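Long-range contacts in DltD domain-containing protein (Beauveria bassiana, PDB 7D78), which probably acts as an alpha/beta-hydrolase-fold thioesterase that cyclises polyketide chains into medium-ring lactones: residues L100-L104 / K241-W245; F162-K167 / N200-M204; F189-P193 / N232-L236; F194-G198 / G212-Y216. One frame throughout, in Å; residues are numbered along the deposited sequence. Where two conformers were deposited one is given.

Contact 1. Residues L100-L104 / K241-W245; sequences LIDPL and KLAWW
Asp-102 OD1, on a carboxylate lying against the methylenes of Lys-241, collects two weak bonds from the opening turn of helix 103-118: Leu-104 N reaches Asp-102 OD1 at 3.3 Å, an N-cap bond, and Gln-105 N gives the second. Lys-241 bends at chi2 (-52°), which lays its CG and CD along the carboxylate, with Lys-241 CD 3.8 Å from Asp-102 OD2. The ammonium does not close on this acid; Lys-241 NZ stays 4.4 Å from Asp-102 OD2 and makes its salt bridge with Glu-108 of the second subunit, which also accepts from Trp-244 NE1. Next comes Pro-103, laid over one face of the Trp-245 indole. Its CB stands 3.3 Å above the centroid of the six-membered ring of Trp-245, only 1° off the normal, a CH-pi contact. Leu-104 CD2 approaches the pyrrole part obliquely, 3.4 Å from Trp-245 CD1, while Pro-103 CD rests on Leu-242 CD2. The contact thus packs the start of helix 103-118 against the end of helix 238-244 mainly by apolar packing, with no hydrogen bond across, and Asp-102, capping one helix near a lysine committed to the dimer interface, is likely to be steadied as an anion.

Contact 2. Residues F162-K167 / N200-M204; sequences FYQAEK and NPIGM. With NA (sodium ion), chain C.
Gln-164 N donates to Ile-202 O at 2.9 Å, a nearly straight bond (169°) that ties the loop before helix 168-183 to the type I turn of residues 200-203. Packing is close on the side of Ile-202. Its CB sits over one face of the Tyr-163 ring, 3.9 Å from the centroid, and CG2 presses nearer the rim, 3.4 Å from Tyr-163 CE2; CD1 runs on to Phe-162 CB. Tyr-163 OH, at the far end of that ring, bonds Tyr-239 O. Phe-162 takes the Met-204 methyl at its ring edge. The turn is braced from within by one flat amide: Asn-200 OD1 receives Met-204 N on a lone pair, in the carbonyl plane, at 3.0 Å, and a weak bond from Gly-203 N, while Asn-200 ND2 returns a bond to Met-204 O. Gly-203, with Gln-164 CD beside it, has no room for a side chain. The other side is looser. Lys-167 turns at chi3 (132°) and chi4 (55°), which lays CD and CE along the turn, Lys-167 CD 3.5 Å from Pro-201 O, and a water that donates to Pro-201 O at 2.7 Å gives only a weak bond to Lys-167 O. Still farther out, Glu-166 O binds the sodium ion at 2.8 Å, at a site shared with Lys-170. The more closely packed, largely apolar half therefore fixes the two loops together, whereas the hydrated half is joined by a lysine chain and water and is probably the more mobile.

Contact 3. Residues F189-P193 / N232-L236; sequences FMLPP and NKIAL
Met-190 and Ala-235 project from one face of a short antiparallel ladder, Leu-191 and Ile-234 from the other. On the first face Met-190 curls back at chi2 and chi3 (-69° and -74°), which folds the thioether over the neighbouring strand: Met-190 SD lies 3.6 Å from Ala-235 CA, and the methyl CE runs on to Lys-233 CD at 3.7 Å. With an alanine here, Ala-235 and the Lys-233 methylenes would probably lose the thioether lying on them, opening a gap on that face. On the second face Leu-191 CD2 fits between Ile-234 CG1 and Leu-236 CD1, 3.9 Å from each, and Pro-193 CG packs on Ile-234 CG2. Phe-189 presents a ring edge rather than a face, its CD2 being 3.9 Å from Leu-236 CB in the ring plane. Main-chain bonds set the register that brings these side chains together. Leu-191 and Ile-234 are the hydrogen-bonded pair, with Ile-234 N to Leu-191 O at 2.8 Å and Leu-191 N to Ile-234 O at 3.0 Å; Leu-236 N adds a further bond to Phe-189 O, just past the paired residues. Helix 238-244 lies against the Leu-191 and Ile-234 side through Tyr-239. Polar pairing is thus left to the backbone, and the side chains add mainly apolar packing on both faces.

Contact 4. Residues F194-G198 / G212-Y216; sequences FNSKG and GIEAY
The Ala-215 methyl sits over one face of the Phe-194 ring: Ala-215 CB stands above the middle of the phenyl, 3.4 Å from the Phe-194 centroid and 2° off its normal. A second CH-pi contact mirrors it from the other segment, Ser-196 CA lying 3.4 Å over the centre of the Tyr-216 ring, with Ser-196 CB 3.7 Å from Tyr-216 CZ. Tyr-216 reaches there because its CG is anti to the backbone N (chi1 165°), which carries the ring out along the turn. Replacing Tyr-216 by an alanine would probably leave Ser-196 CA and CB without the ring they lie on and open a gap at the turn. Beside these ring contacts the two backbones come close: Gly-212 CA is 3.2 Å from Gly-198 O, a CH...O contact, and neither glycine has room for a CB. Behind this first shell, residues 195-198 form a type I turn, closed by Gly-198 N to Asn-195 O. Asn-195 OD1 fixes the turn through Glu-199 N and a weaker bond from Lys-197 N. A glycerol, probably from crystallisation, also approaches the Phe-194 side chain. With no hydrogen bond across, helix 210-220 holds the loop chiefly by CH-pi and close glycine packing.

Overall arrangement
Contact 1, about 13 Å from the chain centre, has no exposed residue among those that touch; contacts 3 and 4, at about 18 and 19 Å, have two and three. Contact 1 joins helix 238-244, in the long insertion between strands 150-156 and 259-264, to helix 103-118 outside it, and reaches the second subunit. Contacts 2 to 4 have both segments in this insertion, where many alpha/beta hydrolases carry a cap. Trp-245 meets Phe-162 between contacts 1 and 2. A weak, probable hydrogen bond from Asn-200 ND2 to Pro-193 O links contact 2 to contact 3. Backbone bonding marks contacts 2 and 3; contacts 1 and 4 depend on CH-pi packing, and only contact 2 includes a metal.

Contact 1. Residues L100-L104 / K241-W245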
loop_
_atom_site.group_PDB
_atom_site.type_symbol
_atom_site.label_atom_id
_atom_site.label_comp_id
_atom_site.label_asym_id
_atom_site.label_seq_id
_atom_site.Cartn_x
_atom_site.Cartn_y
_atom_site.Cartn_z
ATOM N N LEU A 100 2.728 -8.092 12.244
ATOM C CA LEU A 100 3.021 -7.666 10.880
ATOM C C LEU A 100 2.387 -6.287 10.727
ATOM O O LEU A 100 1.169 -6.164 10.586
ATOM C CB LEU A 100 2.489 -8.672 9.863
ATOM C CG LEU A 100 2.544 -8.304 8.363
ATOM C CD1 LEU A 100 3.752 -7.477 8.007
ATOM C CD2 LEU A 100 2.527 -9.560 7.502
ATOM N N ILE A 101 3.203 -5.244 10.742
ATOM C CA ILE A 101 2.685 -3.881 10.810
ATOM C C ILE A 101 2.536 -3.341 9.391
ATOM O O ILE A 101 3.524 -3.003 8.732
ATOM C CB ILE A 101 3.580 -2.990 11.673
ATOM C CG1 ILE A 101 3.438 -3.406 13.139
ATOM C CG2 ILE A 101 3.206 -1.528 11.508
ATOM C CD1 ILE A 101 4.607 -3.033 13.987
ATOM N N ASP A 102 1.290 -3.277 8.916
ATOM C CA ASP A 102 0.949 -2.784 7.586
ATOM C C ASP A 102 0.236 -1.461 7.812
ATOM O O ASP A 102 -0.952 -1.452 8.170
ATOM C CB ASP A 102 0.056 -3.774 6.833
ATOM C CG ASP A 102 -0.231 -3.347 5.408
ATOM O OD1 ASP A 102 0.060 -2.193 5.044
ATOM O OD2 ASP A 102 -0.748 -4.189 4.639
ATOM N N PRO A 103 0.917 -0.327 7.645
ATOM C CA PRO A 103 0.280 0.957 7.979
ATOM C C PRO A 103 -0.949 1.231 7.144
ATOM O O PRO A 103 -1.903 1.837 7.648
ATOM C CB PRO A 103 1.391 1.979 7.705
ATOM C CG PRO A 103 2.266 1.285 6.671
ATOM C CD PRO A 103 2.260 -0.156 7.073
ATOM N N LEU A 104 -0.969 0.787 5.882
ATOM C CA LEU A 104 -2.155 1.020 5.059
ATOM C C LEU A 104 -3.333 0.161 5.514
ATOM O O LEU A 104 -4.484 0.594 5.416
ATOM C CB LEU A 104 -1.830 0.766 3.580
ATOM C CG LEU A 104 -0.796 1.726 2.963
ATOM C CD1 LEU A 104 -0.528 1.359 1.507
ATOM C CD2 LEU A 104 -1.250 3.181 3.070
ATOM N N LYS A 241 5.936 -3.764 3.709
ATOM C CA LYS A 241 4.847 -2.793 3.755
ATOM C C LYS A 241 5.384 -1.372 3.858
ATOM O O LYS A 241 4.852 -0.451 3.231
ATOM C CB LYS A 241 3.919 -3.105 4.934
ATOM C CG LYS A 241 3.441 -4.562 5.008
ATOM C CD LYS A 241 2.833 -5.000 3.672
ATOM C CE LYS A 241 2.463 -6.481 3.664
ATOM N NZ LYS A 241 1.846 -6.874 2.346
ATOM N N LEU A 242 6.440 -1.174 4.648
ATOM C CA LEU A 242 7.016 0.159 4.780
ATOM C C LEU A 242 7.705 0.602 3.496
ATOM O O LEU A 242 7.793 1.806 3.232
ATOM C CB LEU A 242 8.006 0.202 5.950
ATOM C CG LEU A 242 7.417 -0.143 7.326
ATOM C CD1 LEU A 242 8.468 0.056 8.404
ATOM C CD2 LEU A 242 6.183 0.725 7.611
ATOM N N ALA A 243 8.197 -0.344 2.685
ATOM C CA ALA A 243 8.818 0.041 1.420
ATOM C C ALA A 243 7.794 0.651 0.474
ATOM O O ALA A 243 8.107 1.588 -0.267
ATOM C CB ALA A 243 9.486 -1.169 0.766
ATOM N N TRP A 244 6.576 0.099 0.475
ATOM C CA TRP A 244 5.505 0.561 -0.400
ATOM C C TRP A 244 4.942 1.904 0.052
ATOM O O TRP A 244 4.562 2.730 -0.785
ATOM C CB TRP A 244 4.361 -0.455 -0.413
ATOM C CG TRP A 244 4.614 -1.870 -0.930
ATOM C CD1 TRP A 244 4.029 -3.015 -0.453
ATOM C CD2 TRP A 244 5.448 -2.279 -2.026
ATOM N NE1 TRP A 244 4.446 -4.099 -1.177
ATOM C CE2 TRP A 244 5.315 -3.681 -2.148
ATOM C CE3 TRP A 244 6.284 -1.603 -2.918
ATOM C CZ2 TRP A 244 5.999 -4.415 -3.117
ATOM C CZ3 TRP A 244 6.955 -2.327 -3.880
ATOM C CH2 TRP A 244 6.815 -3.725 -3.969
ATOM N N TRP A 245 4.884 2.128 1.364
ATOM C CA TRP A 245 4.180 3.265 1.939
ATOM C C TRP A 245 4.864 4.570 1.571
ATOM O O TRP A 245 6.076 4.722 1.757
ATOM C CB TRP A 245 4.141 3.119 3.458
ATOM C CG TRP A 245 3.098 3.913 4.184
ATOM C CD1 TRP A 245 1.904 4.375 3.691
ATOM C CD2 TRP A 245 3.141 4.302 5.563
ATOM N NE1 TRP A 245 1.201 5.027 4.692
ATOM C CE2 TRP A 245 1.944 5.000 5.843
ATOM C CE3 TRP A 245 4.080 4.122 6.594
ATOM C CZ2 TRP A 245 1.658 5.511 7.110
ATOM C CZ3 TRP A 245 3.794 4.625 7.847
ATOM C CH2 TRP A 245 2.586 5.307 8.098
#

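Contact 2. Residues F162-K167 / N200-M204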
loop_
_atom_site.group_PDB
_atom_site.type_symbol
_atom_site.label_atom_id
_atom_site.label_comp_id
_atom_site.label_asym_id
_atom_site.label_seq_id
_atom_site.Cartn_x
_atom_site.Cartn_y
_atom_site.Cartn_z
ATOM N N PHE A 162 11.447 5.882 6.684
ATOM C CA PHE A 162 11.795 4.621 7.342
ATOM C C PHE A 162 13.107 4.005 6.872
ATOM O O PHE A 162 13.842 3.437 7.684
ATOM C CB PHE A 162 10.640 3.632 7.160
ATOM C CG PHE A 162 9.348 4.155 7.708
ATOM C CD1 PHE A 162 9.076 4.059 9.071
ATOM C CD2 PHE A 162 8.461 4.838 6.890
ATOM C CE1 PHE A 162 7.913 4.587 9.606
ATOM C CE2 PHE A 162 7.292 5.369 7.410
ATOM C CZ PHE A 162 7.016 5.238 8.770
ATOM N N TYR A 163 13.403 4.098 5.580
ATOM C CA TYR A 163 14.584 3.467 5.007
ATOM C C TYR A 163 15.759 4.438 4.982
ATOM O O TYR A 163 15.611 5.590 4.570
ATOM C CB TYR A 163 14.289 2.990 3.584
ATOM C CG TYR A 163 13.673 1.614 3.509
ATOM C CD1 TYR A 163 12.311 1.420 3.729
ATOM C CD2 TYR A 163 14.459 0.502 3.208
ATOM C CE1 TYR A 163 11.748 0.150 3.656
ATOM C CE2 TYR A 163 13.910 -0.761 3.121
ATOM C CZ TYR A 163 12.553 -0.935 3.346
ATOM O OH TYR A 163 12.026 -2.201 3.267
ATOM N N GLN A 164 16.925 3.965 5.411
ATOM C CA GLN A 164 18.189 4.603 5.069
ATOM C C GLN A 164 18.636 4.037 3.731
ATOM O O GLN A 164 18.666 2.815 3.555
ATOM C CB GLN A 164 19.249 4.345 6.148
ATOM C CG GLN A 164 18.943 5.038 7.483
ATOM C CD GLN A 164 19.890 4.618 8.601
ATOM O OE1 GLN A 164 20.961 4.079 8.352
ATOM N NE2 GLN A 164 19.486 4.859 9.838
ATOM N N ALA A 165 18.981 4.919 2.789
ATOM C CA ALA A 165 19.201 4.467 1.416
ATOM C C ALA A 165 20.298 3.413 1.323
ATOM O O ALA A 165 20.208 2.493 0.502
ATOM C CB ALA A 165 19.531 5.659 0.513
ATOM N N GLU A 166 21.329 3.512 2.162
ATOM C CA GLU A 166 22.446 2.581 2.058
ATOM C C GLU A 166 22.081 1.170 2.504
ATOM O O GLU A 166 22.796 0.219 2.160
ATOM C CB GLU A 166 23.630 3.106 2.869
ATOM C CG GLU A 166 23.333 3.309 4.349
ATOM C CD GLU A 166 22.942 4.747 4.707
ATOM O OE1 GLU A 166 23.284 5.174 5.835
ATOM O OE2 GLU A 166 22.289 5.441 3.884
ATOM N N LYS A 167 20.990 1.015 3.254
ATOM C CA LYS A 167 20.526 -0.271 3.756
ATOM C C LYS A 167 19.472 -0.909 2.863
ATOM O O LYS A 167 19.120 -2.075 3.075
ATOM C CB LYS A 167 19.941 -0.104 5.162
ATOM C CG LYS A 167 20.945 0.337 6.232
ATOM C CD LYS A 167 20.384 0.080 7.623
ATOM C CE LYS A 167 21.403 -0.625 8.504
ATOM N NZ LYS A 167 22.679 0.157 8.540
ATOM N N ASN A 200 18.200 -1.751 13.222
ATOM C CA ASN A 200 17.284 -2.665 12.557
ATOM C C ASN A 200 17.640 -2.672 11.079
ATOM O O ASN A 200 18.393 -1.807 10.610
ATOM C CB ASN A 200 15.822 -2.256 12.796
ATOM C CG ASN A 200 15.550 -0.822 12.413
ATOM O OD1 ASN A 200 15.655 -0.454 11.245
ATOM N ND2 ASN A 200 15.188 -0.000 13.396
ATOM N N PRO A 201 17.127 -3.650 10.314
ATOM C CA PRO A 201 17.645 -3.857 8.950
ATOM C C PRO A 201 17.419 -2.707 7.988
ATOM O O PRO A 201 18.180 -2.586 7.016
ATOM C CB PRO A 201 16.902 -5.117 8.487
ATOM C CG PRO A 201 16.660 -5.867 9.743
ATOM C CD PRO A 201 16.307 -4.796 10.751
ATOM N N ILE A 202 16.389 -1.878 8.175
ATOM C CA ILE A 202 16.144 -0.807 7.206
ATOM C C ILE A 202 16.639 0.547 7.696
ATOM O O ILE A 202 16.639 1.514 6.915
ATOM C CB ILE A 202 14.652 -0.713 6.811
ATOM C CG1 ILE A 202 13.793 -0.256 7.985
ATOM C CG2 ILE A 202 14.139 -2.059 6.273
ATOM C CD1 ILE A 202 12.316 0.010 7.591
ATOM N N GLY A 203 17.063 0.648 8.952
ATOM C CA GLY A 203 17.550 1.911 9.483
ATOM C C GLY A 203 16.480 2.880 9.945
ATOM O O GLY A 203 16.685 4.096 9.868
ATOM N N MET A 204 15.348 2.388 10.450
ATOM C CA MET A 204 14.240 3.281 10.771
ATOM C C MET A 204 14.344 3.794 12.202
ATOM O O MET A 204 14.944 3.154 13.071
ATOM C CB MET A 204 12.892 2.573 10.579
ATOM C CG MET A 204 12.674 1.361 11.479
ATOM S SD MET A 204 10.974 0.687 11.422
ATOM C CE MET A 204 10.131 1.865 12.475
HETATM NA NA NA C . 22.087 -2.291 1.095
HETATM O O HOH W 1 19.961 -4.137 5.764
#

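Contact 3. Residues F189-P193 / N232-L236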
loop_
_atom_site.group_PDB
_atom_site.type_symbol
_atom_site.label_atom_id
_atom_site.label_comp_id
_atom_site.label_asym_id
_atom_site.label_seq_id
_atom_site.Cartn_x
_atom_site.Cartn_y
_atom_site.Cartn_z
ATOM N N PHE A 189 9.758 -14.813 9.279
ATOM C CA PHE A 189 10.880 -14.446 10.128
ATOM C C PHE A 189 10.484 -13.284 11.040
ATOM O O PHE A 189 9.872 -12.306 10.592
ATOM C CB PHE A 189 12.090 -14.085 9.266
ATOM C CG PHE A 189 13.322 -13.734 10.058
ATOM C CD1 PHE A 189 14.046 -14.715 10.713
ATOM C CD2 PHE A 189 13.759 -12.420 10.140
ATOM C CE1 PHE A 189 15.185 -14.393 11.434
ATOM C CE2 PHE A 189 14.897 -12.091 10.868
ATOM C CZ PHE A 189 15.608 -13.082 11.513
ATOM N N MET A 190 10.814 -13.404 12.328
ATOM C CA MET A 190 10.548 -12.384 13.330
ATOM C C MET A 190 11.855 -11.808 13.866
ATOM O O MET A 190 12.881 -12.490 13.920
ATOM C CB MET A 190 9.733 -12.944 14.501
ATOM C CG MET A 190 8.507 -13.719 14.098
ATOM S SD MET A 190 7.273 -12.628 13.382
ATOM C CE MET A 190 6.650 -11.772 14.825
ATOM N N LEU A 191 11.804 -10.547 14.290
ATOM C CA LEU A 191 12.967 -9.914 14.897
ATOM C C LEU A 191 12.490 -8.797 15.809
ATOM O O LEU A 191 11.409 -8.240 15.579
ATOM C CB LEU A 191 13.923 -9.364 13.828
ATOM C CG LEU A 191 13.498 -8.100 13.049
ATOM C CD1 LEU A 191 14.680 -7.564 12.278
ATOM C CD2 LEU A 191 12.344 -8.372 12.084
ATOM N N PRO A 192 13.259 -8.440 16.835
ATOM C CA PRO A 192 12.960 -7.225 17.593
ATOM C C PRO A 192 13.057 -6.015 16.684
ATOM O O PRO A 192 13.972 -5.940 15.853
ATOM C CB PRO A 192 14.056 -7.188 18.678
ATOM C CG PRO A 192 14.715 -8.523 18.641
ATOM C CD PRO A 192 14.542 -9.041 17.247
ATOM N N PRO A 193 12.126 -5.061 16.791
ATOM C CA PRO A 193 12.216 -3.852 15.953
ATOM C C PRO A 193 13.483 -3.046 16.191
ATOM O O PRO A 193 13.855 -2.235 15.330
ATOM C CB PRO A 193 10.975 -3.036 16.348
ATOM C CG PRO A 193 10.164 -3.895 17.258
ATOM C CD PRO A 193 10.973 -5.048 17.710
ATOM N N ASN A 232 7.741 -8.116 21.966
ATOM C CA ASN A 232 8.819 -7.247 21.485
ATOM C C ASN A 232 9.461 -7.842 20.227
ATOM O O ASN A 232 10.660 -8.115 20.151
ATOM C CB ASN A 232 9.843 -7.008 22.589
ATOM C CG ASN A 232 10.904 -5.998 22.193
ATOM O OD1 ASN A 232 10.686 -5.156 21.324
ATOM N ND2 ASN A 232 12.063 -6.076 22.838
ATOM N N LYS A 233 8.617 -8.044 19.218
ATOM C CA LYS A 233 9.061 -8.619 17.957
ATOM C C LYS A 233 8.113 -8.155 16.866
ATOM O O LYS A 233 6.944 -7.881 17.136
ATOM C CB LYS A 233 9.095 -10.156 18.009
ATOM C CG LYS A 233 7.737 -10.803 18.347
ATOM C CD LYS A 233 7.803 -12.345 18.340
ATOM C CE LYS A 233 6.416 -12.959 18.603
ATOM N NZ LYS A 233 6.412 -14.459 18.547
ATOM N N ILE A 234 8.634 -8.052 15.633
ATOM C CA ILE A 234 7.801 -7.797 14.462
ATOM C C ILE A 234 8.133 -8.821 13.388
ATOM O O ILE A 234 9.226 -9.392 13.354
ATOM C CB ILE A 234 7.981 -6.369 13.893
ATOM C CG1 ILE A 234 9.461 -6.128 13.514
ATOM C CG2 ILE A 234 7.464 -5.328 14.881
ATOM C CD1 ILE A 234 9.700 -4.876 12.671
ATOM N N ALA A 235 7.175 -9.038 12.491
ATOM C CA ALA A 235 7.465 -9.775 11.269
ATOM C C ALA A 235 8.370 -8.941 10.370
ATOM O O ALA A 235 8.106 -7.755 10.143
ATOM C CB ALA A 235 6.172 -10.119 10.530
ATOM N N LEU A 236 9.436 -9.559 9.852
ATOM C CA LEU A 236 10.293 -8.869 8.889
ATOM C C LEU A 236 9.495 -8.291 7.719
ATOM O O LEU A 236 9.841 -7.221 7.196
ATOM C CB LEU A 236 11.377 -9.824 8.367
ATOM C CG LEU A 236 12.469 -9.201 7.486
ATOM C CD1 LEU A 236 13.595 -8.554 8.345
ATOM C CD2 LEU A 236 13.045 -10.251 6.547
#

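Contact 4. Residues F194-G198 / G212-Y216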
loop_
_atom_site.group_PDB
_atom_site.type_symbol
_atom_site.label_atom_id
_atom_site.label_comp_id
_atom_site.label_asym_id
_atom_site.label_seq_id
_atom_site.Cartn_x
_atom_site.Cartn_y
_atom_site.Cartn_z
ATOM N N PHE A 194 14.129 -3.214 17.349
ATOM C CA PHE A 194 15.390 -2.552 17.666
ATOM C C PHE A 194 16.257 -3.533 18.445
ATOM O O PHE A 194 15.830 -4.037 19.490
ATOM C CB PHE A 194 15.161 -1.270 18.482
ATOM C CG PHE A 194 14.192 -0.306 17.842
ATOM C CD1 PHE A 194 12.840 -0.387 18.110
ATOM C CD2 PHE A 194 14.641 0.682 16.974
ATOM C CE1 PHE A 194 11.941 0.489 17.520
ATOM C CE2 PHE A 194 13.745 1.561 16.380
ATOM C CZ PHE A 194 12.392 1.461 16.661
ATOM N N ASN A 195 17.453 -3.822 17.934
ATOM C CA ASN A 195 18.368 -4.697 18.658
ATOM C C ASN A 195 19.152 -3.883 19.687
ATOM O O ASN A 195 18.999 -2.664 19.801
ATOM C CB ASN A 195 19.285 -5.453 17.687
ATOM C CG ASN A 195 20.272 -4.551 16.947
ATOM O OD1 ASN A 195 20.616 -3.461 17.396
ATOM N ND2 ASN A 195 20.735 -5.021 15.794
ATOM N N SER A 196 20.021 -4.568 20.438
ATOM C CA SER A 196 20.754 -3.918 21.520
ATOM C C SER A 196 21.662 -2.795 21.032
ATOM O O SER A 196 22.006 -1.907 21.820
ATOM C CB SER A 196 21.582 -4.948 22.285
ATOM O OG SER A 196 22.557 -5.497 21.425
ATOM N N LYS A 197 22.078 -2.811 19.767
ATOM C CA LYS A 197 22.777 -1.644 19.248
ATOM C C LYS A 197 21.815 -0.538 18.824
ATOM O O LYS A 197 22.264 0.487 18.299
ATOM C CB LYS A 197 23.679 -2.032 18.073
ATOM C CG LYS A 197 24.842 -2.949 18.446
ATOM C CD LYS A 197 25.694 -3.291 17.232
ATOM C CE LYS A 197 24.964 -4.220 16.260
ATOM N NZ LYS A 197 24.899 -5.630 16.751
ATOM N N GLY A 198 20.515 -0.714 19.060
ATOM C CA GLY A 198 19.513 0.227 18.596
ATOM C C GLY A 198 19.202 0.154 17.119
ATOM O O GLY A 198 18.527 1.051 16.593
ATOM N N GLY A 212 17.677 5.038 18.277
ATOM C CA GLY A 212 17.499 3.599 18.214
ATOM C C GLY A 212 17.802 2.922 19.534
ATOM O O GLY A 212 17.108 1.987 19.937
ATOM N N ILE A 213 18.850 3.382 20.225
ATOM C CA ILE A 213 19.178 2.808 21.528
ATOM C C ILE A 213 18.073 3.106 22.528
ATOM O O ILE A 213 17.694 2.248 23.335
ATOM C CB ILE A 213 20.543 3.325 22.022
ATOM C CG1 ILE A 213 21.659 2.835 21.102
ATOM C CG2 ILE A 213 20.797 2.862 23.449
ATOM C CD1 ILE A 213 22.856 3.765 21.034
ATOM N N GLU A 214 17.527 4.323 22.489
ATOM C CA GLU A 214 16.429 4.648 23.390
ATOM C C GLU A 214 15.192 3.813 23.075
ATOM O O GLU A 214 14.468 3.398 23.989
ATOM C CB GLU A 214 16.115 6.139 23.312
ATOM C CG GLU A 214 15.024 6.570 24.257
ATOM C CD GLU A 214 14.677 8.036 24.103
ATOM O OE1 GLU A 214 15.342 8.730 23.295
ATOM O OE2 GLU A 214 13.739 8.486 24.797
ATOM N N ALA A 215 14.930 3.556 21.790
ATOM C CA ALA A 215 13.795 2.705 21.433
ATOM C C ALA A 215 14.021 1.277 21.909
ATOM O O ALA A 215 13.109 0.640 22.449
ATOM C CB ALA A 215 13.566 2.742 19.918
ATOM N N TYR A 216 15.236 0.763 21.709
ATOM C CA TYR A 216 15.600 -0.543 22.243
ATOM C C TYR A 216 15.281 -0.641 23.735
ATOM O O TYR A 216 14.607 -1.578 24.179
ATOM C CB TYR A 216 17.085 -0.803 21.983
ATOM C CG TYR A 216 17.645 -1.944 22.802
ATOM C CD1 TYR A 216 17.285 -3.264 22.527
ATOM C CD2 TYR A 216 18.522 -1.706 23.856
ATOM C CE1 TYR A 216 17.783 -4.311 23.273
ATOM C CE2 TYR A 216 19.030 -2.752 24.608
ATOM C CZ TYR A 216 18.655 -4.049 24.311
ATOM O OH TYR A 216 19.153 -5.096 25.049
#